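Local coordinates for uncharacterized protein (PDB 4DNH) that is of unknown function but folds as a TIM barrel and may be an enzyme related to the dihydrodipicolinate synthases, at residues V3-P8 against A376-V381; K238-R243 against Y260-A265. One frame throughout, in Å; residues are numbered along the deposited sequence.

Contact 1: residues V3-P8 against A376-V381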
loop_
_atom_site.group_PDB
_atom_site.type_symbol
_atom_site.label_atom_id
_atom_site.label_comp_id
_atom_site.label_asym_id
_atom_site.label_seq_id
_atom_site.Cartn_x
_atom_site.Cartn_y
_atom_site.Cartn_z
ATOM N N VAL A 3 -32.003 1.394 -1.805
ATOM C CA VAL A 3 -31.466 1.172 -0.471
ATOM C C VAL A 3 -31.104 2.499 0.186
ATOM O O VAL A 3 -30.420 3.348 -0.399
ATOM C CB VAL A 3 -30.241 0.234 -0.494
ATOM C CG1 VAL A 3 -29.738 -0.007 0.919
ATOM C CG2 VAL A 3 -30.578 -1.093 -1.173
ATOM N N SER A 4 -31.579 2.658 1.417
ATOM C CA SER A 4 -31.426 3.890 2.172
ATOM C C SER A 4 -30.921 3.561 3.578
ATOM O O SER A 4 -31.227 2.501 4.122
ATOM C CB SER A 4 -32.767 4.632 2.218
ATOM O OG SER A 4 -32.713 5.763 3.069
ATOM N N ILE A 5 -30.134 4.464 4.156
ATOM C CA ILE A 5 -29.586 4.277 5.507
ATOM C C ILE A 5 -29.405 5.626 6.226
ATOM O O ILE A 5 -29.016 6.625 5.605
ATOM C CB ILE A 5 -28.265 3.451 5.481
ATOM C CG1 ILE A 5 -27.713 3.234 6.898
ATOM C CG2 ILE A 5 -27.215 4.094 4.575
ATOM C CD1 ILE A 5 -26.768 2.061 7.011
ATOM N N ASP A 6 -29.709 5.661 7.523
ATOM C CA ASP A 6 -29.457 6.864 8.323
ATOM C C ASP A 6 -28.034 6.878 8.866
ATOM O O ASP A 6 -27.606 5.936 9.513
ATOM C CB ASP A 6 -30.481 7.011 9.447
ATOM C CG ASP A 6 -31.787 7.626 8.971
ATOM O OD1 ASP A 6 -31.819 8.247 7.881
ATOM O OD2 ASP A 6 -32.787 7.500 9.698
ATOM N N LEU A 7 -27.309 7.952 8.578
ATOM C CA LEU A 7 -25.881 8.050 8.877
ATOM C C LEU A 7 -25.554 9.332 9.620
ATOM O O LEU A 7 -26.244 10.343 9.446
ATOM C CB LEU A 7 -25.053 7.989 7.597
ATOM C CG LEU A 7 -25.094 6.725 6.745
ATOM C CD1 LEU A 7 -24.251 6.970 5.511
ATOM C CD2 LEU A 7 -24.593 5.474 7.460
ATOM N N PRO A 8 -24.503 9.297 10.455
ATOM C CA PRO A 8 -24.138 10.492 11.216
ATOM C C PRO A 8 -23.388 11.546 10.405
ATOM O O PRO A 8 -22.427 11.228 9.703
ATOM C CB PRO A 8 -23.265 9.956 12.349
ATOM C CG PRO A 8 -22.821 8.602 11.933
ATOM C CD PRO A 8 -23.724 8.105 10.848
ATOM N N ALA A 376 -25.981 -3.539 5.281
ATOM C CA ALA A 376 -26.290 -4.328 6.480
ATOM C C ALA A 376 -25.139 -4.250 7.472
ATOM O O ALA A 376 -25.344 -4.063 8.670
ATOM C CB ALA A 376 -26.595 -5.782 6.121
ATOM N N ARG A 377 -23.927 -4.397 6.958
ATOM C CA ARG A 377 -22.731 -4.284 7.771
ATOM C C ARG A 377 -22.547 -2.906 8.397
ATOM O O ARG A 377 -22.224 -2.821 9.588
ATOM C CB ARG A 377 -21.502 -4.722 6.984
ATOM C CG ARG A 377 -21.231 -6.183 7.222
ATOM C CD ARG A 377 -20.613 -6.893 6.049
ATOM N NE ARG A 377 -20.586 -8.330 6.338
ATOM C CZ ARG A 377 -19.489 -9.072 6.371
ATOM N NH1 ARG A 377 -18.300 -8.533 6.105
ATOM N NH2 ARG A 377 -19.586 -10.359 6.652
HETATM N N MSE A 378 -22.792 -1.846 7.623
HETATM C CA MSE A 378 -22.828 -0.491 8.176
HETATM C C MSE A 378 -23.859 -0.373 9.274
HETATM O O MSE A 378 -23.612 0.292 10.282
HETATM C CB MSE A 378 -23.077 0.562 7.097
HETATM C CG MSE A 378 -22.923 1.982 7.652
HETATM SE SE MSE A 378 -21.044 2.594 7.799
HETATM C CE MSE A 378 -21.104 3.216 9.662
ATOM N N ARG A 379 -25.016 -1.008 9.098
ATOM C CA ARG A 379 -26.065 -0.976 10.120
ATOM C C ARG A 379 -25.597 -1.631 11.417
ATOM O O ARG A 379 -25.888 -1.122 12.497
ATOM C CB ARG A 379 -27.350 -1.639 9.626
ATOM C CG ARG A 379 -28.455 -0.686 9.204
ATOM C CD ARG A 379 -28.981 -1.085 7.826
ATOM N NE ARG A 379 -30.422 -0.921 7.666
ATOM C CZ ARG A 379 -31.027 0.191 7.252
ATOM N NH1 ARG A 379 -30.330 1.275 6.966
ATOM N NH2 ARG A 379 -32.350 0.225 7.139
ATOM N N ARG A 380 -24.872 -2.745 11.305
ATOM C CA ARG A 380 -24.363 -3.456 12.481
ATOM C C ARG A 380 -23.326 -2.628 13.222
ATOM O O ARG A 380 -23.255 -2.675 14.455
ATOM C CB ARG A 380 -23.782 -4.835 12.119
ATOM C CG ARG A 380 -24.780 -5.973 12.284
ATOM C CD ARG A 380 -24.125 -7.343 12.433
ATOM N NE ARG A 380 -24.029 -8.067 11.162
ATOM C CZ ARG A 380 -22.888 -8.408 10.557
ATOM N NH1 ARG A 380 -21.702 -8.107 11.089
ATOM N NH2 ARG A 380 -22.931 -9.061 9.402
ATOM N N VAL A 381 -22.546 -1.861 12.466
ATOM C CA VAL A 381 -21.542 -0.958 13.026
ATOM C C VAL A 381 -22.193 0.221 13.766
ATOM O O VAL A 381 -21.806 0.539 14.892
ATOM C CB VAL A 381 -20.545 -0.486 11.939
ATOM C CG1 VAL A 381 -19.636 0.612 12.474
ATOM C CG2 VAL A 381 -19.725 -1.673 11.435
#

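Contact 2: residues K238-R243 against Y260-A265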
loop_
_atom_site.group_PDB
_atom_site.type_symbol
_atom_site.label_atom_id
_atom_site.label_comp_id
_atom_site.label_asym_id
_atom_site.label_seq_id
_atom_site.Cartn_x
_atom_site.Cartn_y
_atom_site.Cartn_z
ATOM N N LYS A 238 6.497 16.602 -6.800
ATOM C CA LYS A 238 7.790 15.997 -6.534
ATOM C C LYS A 238 7.994 14.709 -7.333
ATOM O O LYS A 238 9.119 14.415 -7.752
ATOM C CB LYS A 238 8.018 15.795 -5.036
ATOM C CG LYS A 238 8.559 17.042 -4.336
ATOM C CD LYS A 238 8.511 16.929 -2.819
ATOM C CE LYS A 238 8.654 18.288 -2.156
ATOM N NZ LYS A 238 7.446 19.139 -2.354
ATOM N N GLU A 239 6.901 13.982 -7.577
ATOM C CA GLU A 239 6.929 12.766 -8.379
ATOM C C GLU A 239 7.187 13.063 -9.870
ATOM O O GLU A 239 8.019 12.406 -10.516
ATOM C CB GLU A 239 5.627 11.963 -8.201
ATOM C CG GLU A 239 5.685 10.573 -8.803
ATOM C CD GLU A 239 4.431 9.726 -8.587
ATOM O OE1 GLU A 239 3.756 9.873 -7.542
ATOM O OE2 GLU A 239 4.128 8.886 -9.466
ATOM N N ILE A 240 6.466 14.046 -10.404
ATOM C CA ILE A 240 6.558 14.411 -11.811
ATOM C C ILE A 240 7.977 14.854 -12.123
ATOM O O ILE A 240 8.556 14.424 -13.126
ATOM C CB ILE A 240 5.515 15.486 -12.198
ATOM C CG1 ILE A 240 4.102 14.864 -12.149
ATOM C CG2 ILE A 240 5.816 16.067 -13.571
ATOM C CD1 ILE A 240 2.949 15.827 -12.342
ATOM N N VAL A 241 8.548 15.667 -11.234
ATOM C CA VAL A 241 9.926 16.136 -11.394
ATOM C C VAL A 241 10.924 14.983 -11.320
ATOM O O VAL A 241 11.978 15.025 -11.954
ATOM C CB VAL A 241 10.289 17.266 -10.393
ATOM C CG1 VAL A 241 11.784 17.579 -10.408
ATOM C CG2 VAL A 241 9.487 18.530 -10.695
HETATM N N MSE A 242 10.581 13.938 -10.582
HETATM C CA MSE A 242 11.525 12.851 -10.378
HETATM C C MSE A 242 11.467 11.828 -11.465
HETATM O O MSE A 242 12.506 11.319 -11.891
HETATM C CB MSE A 242 11.301 12.198 -9.032
HETATM C CG MSE A 242 12.620 11.568 -8.627
HETATM SE SE MSE A 242 12.254 10.513 -7.022
HETATM C CE MSE A 242 14.131 10.142 -6.551
ATOM N N ARG A 243 10.263 11.524 -11.938
ATOM C CA ARG A 243 10.097 10.522 -12.990
ATOM C C ARG A 243 10.696 10.932 -14.349
ATOM O O ARG A 243 10.873 10.090 -15.232
ATOM C CB ARG A 243 8.628 10.116 -13.127
ATOM C CG ARG A 243 7.710 11.189 -13.675
ATOM C CD ARG A 243 6.316 10.628 -13.853
ATOM N NE ARG A 243 5.422 11.645 -14.382
ATOM C CZ ARG A 243 4.093 11.554 -14.426
ATOM N NH1 ARG A 243 3.466 10.479 -13.968
ATOM N NH2 ARG A 243 3.386 12.563 -14.926
ATOM N N TYR A 260 -3.010 9.387 -7.833
ATOM C CA TYR A 260 -2.767 8.231 -8.697
ATOM C C TYR A 260 -3.374 8.280 -10.112
ATOM O O TYR A 260 -2.706 7.920 -11.086
ATOM C CB TYR A 260 -3.184 6.941 -7.979
ATOM C CG TYR A 260 -4.623 6.902 -7.496
ATOM C CD1 TYR A 260 -4.997 7.497 -6.287
ATOM C CD2 TYR A 260 -5.610 6.246 -8.240
ATOM C CE1 TYR A 260 -6.316 7.459 -5.846
ATOM C CE2 TYR A 260 -6.931 6.201 -7.812
ATOM C CZ TYR A 260 -7.285 6.810 -6.613
ATOM O OH TYR A 260 -8.608 6.761 -6.187
ATOM N N ALA A 261 -4.625 8.712 -10.239
ATOM C CA ALA A 261 -5.267 8.754 -11.559
ATOM C C ALA A 261 -4.494 9.651 -12.529
ATOM O O ALA A 261 -4.157 9.213 -13.633
ATOM C CB ALA A 261 -6.723 9.190 -11.451
ATOM N N GLU A 262 -4.194 10.882 -12.088
ATOM C CA GLU A 262 -3.431 11.858 -12.866
ATOM C C GLU A 262 -2.043 11.346 -13.227
ATOM O O GLU A 262 -1.591 11.515 -14.370
ATOM C CB GLU A 262 -3.309 13.195 -12.113
ATOM C CG GLU A 262 -2.593 14.281 -12.913
ATOM C CD GLU A 262 -2.205 15.512 -12.096
ATOM O OE1 GLU A 262 -2.907 15.828 -11.107
ATOM O OE2 GLU A 262 -1.200 16.183 -12.460
ATOM N N LEU A 263 -1.371 10.735 -12.254
ATOM C CA LEU A 263 0.003 10.268 -12.432
ATOM C C LEU A 263 0.113 9.015 -13.295
ATOM O O LEU A 263 1.007 8.935 -14.149
ATOM C CB LEU A 263 0.680 10.054 -11.077
ATOM C CG LEU A 263 0.751 11.273 -10.145
ATOM C CD1 LEU A 263 1.024 10.843 -8.713
ATOM C CD2 LEU A 263 1.808 12.242 -10.630
ATOM N N ILE A 264 -0.791 8.046 -13.082
ATOM C CA ILE A 264 -0.818 6.803 -13.873
ATOM C C ILE A 264 -1.073 7.091 -15.365
ATOM O O ILE A 264 -0.346 6.595 -16.223
ATOM C CB ILE A 264 -1.783 5.759 -13.277
ATOM C CG1 ILE A 264 -1.299 5.342 -11.880
ATOM C CG2 ILE A 264 -1.860 4.511 -14.141
ATOM C CD1 ILE A 264 -2.296 4.541 -11.057
ATOM N N ALA A 265 -2.071 7.927 -15.661
ATOM C CA ALA A 265 -2.338 8.383 -17.034
ATOM C C ALA A 265 -1.146 9.161 -17.608
ATOM O O ALA A 265 -0.836 9.052 -18.788
ATOM C CB ALA A 265 -3.605 9.231 -17.090
HETATM O O HOH W 1 0.883 12.799 -14.562
#

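Contact 1: residues V3-P8 against A376-V381
Ile5 points from strand 4-8 at helix 376-381 and meets both Met378 and Arg379 there. Its CB lies 3.3 Å from Arg379 NH1. The next carbon, CG1, stands anti to the backbone N (chi1 -179°), which brings it to the edge of the Arg379 guanidinium, close to the plane of that group. At the tip, CD1 of Ile5 lies 3.6 Å from Arg379 NH1 and rests 3.9 Å from Met378 CG, while CG and CD of Arg379 pass beside it. The Ile5 and Arg379 side chains thus lie antiparallel, and the selenomethionine Met378 is nearly perpendicular to Ile5. Leu7, two residues on, adds its CD2 to the same patch, 3.9 Å from Met378 CG, so that this one methylene is touched by two branched residues of the strand.

The polar link is slight. Arg379, bent at chi2 and chi3, brings NH1 to Ser4 O at 3.2 Å, but the N-H...O angle of 120° makes this a weak hydrogen bond. Strand and helix run roughly the same way, their axes 35° apart and 9.7 Å from each other at closest approach.

The strand is half of an antiparallel hairpin: Ile5 and Leu7 pair through their backbones with Tyr16 and Ala14 of strand 12-17. Phe359 of helix 352-364 touches both Ile5 and Leu7, and Phe329 of helix 323-333 packs on Met378, so the N-terminal hairpin lies against helix 371-384 with helices 352-364 and 323-333 closing in around the apolar patch.

Contact 2: residues K238-R243 against Y260-A265
Arg243 reaches across to helix 260-265 and gives an N-H from NH1 to the backbone Leu263 O at 2.9 Å. The bond is bent, with an N-H...O angle of 137°, and the donor stands somewhat tilted from the carbonyl plane while the oxygen stays near the guanidinium plane. A water at the edge of the same group accepts from NH2 and donates to Glu262 O at 2.8 Å, so two successive carbonyls of the helix are met by one guanidinium, one of them through the water. Leu263 CD2 lies over a face of it, 4.1 Å from Arg243 NH1. That methyl also packs on Ile240, with CG1 of the isoleucine 3.8 Å from Leu263 CD2, whereas the other branch, CD1, lies against the Glu239 carboxylate, 3.1 Å from Glu239 OE1. Leu263 is therefore wedged among three side chains of helix 238-243.

In the TIM barrel these are neighbouring outer helices, following the sixth and seventh strands, and they run nearly parallel, 14° apart. Strand 251-254 lies between them in the chain, completing one beta-alpha-beta unit with the first helix and opening the next with the second; its Met252 touches Glu239 and Arg243.

The Arg243 CG sits between the backbone N and the carbonyl carbon (chi1 69°), and the chain then runs straight to NE. Beyond it, Asp267 forms a salt bridge with NH2, and Ser272 OG bonds to NH1. Were Arg243 an alanine, Leu263 O would probably lose its bond to the guanidinium and Asp267 its salt bridge. Glu239, extended past CG, is held at both oxygens: OE1 bonds to Thr254 OG1 at the end of strand 251-254, and OE2 to Ser272 OG.

Contact 1 and contact 2 do not touch: their centres lie 37 Å apart and their nearest atoms about 19 Å. Both segments of contact 2 fall within the chain between residues 8 and 376, the span whose ends contact 1 brings together and which holds all eight barrel strands. Contact 2 belongs to the layer of helices around the barrel, its centre 17 Å from the centre of the chain. Contact 1 lies further out, at 27 Å, and joins the N-terminal hairpin to the C-terminal helix. No ligand or assigned active site ties the two together; in TIM-barrel enzymes such sites lie at the C-terminal ends of the strands.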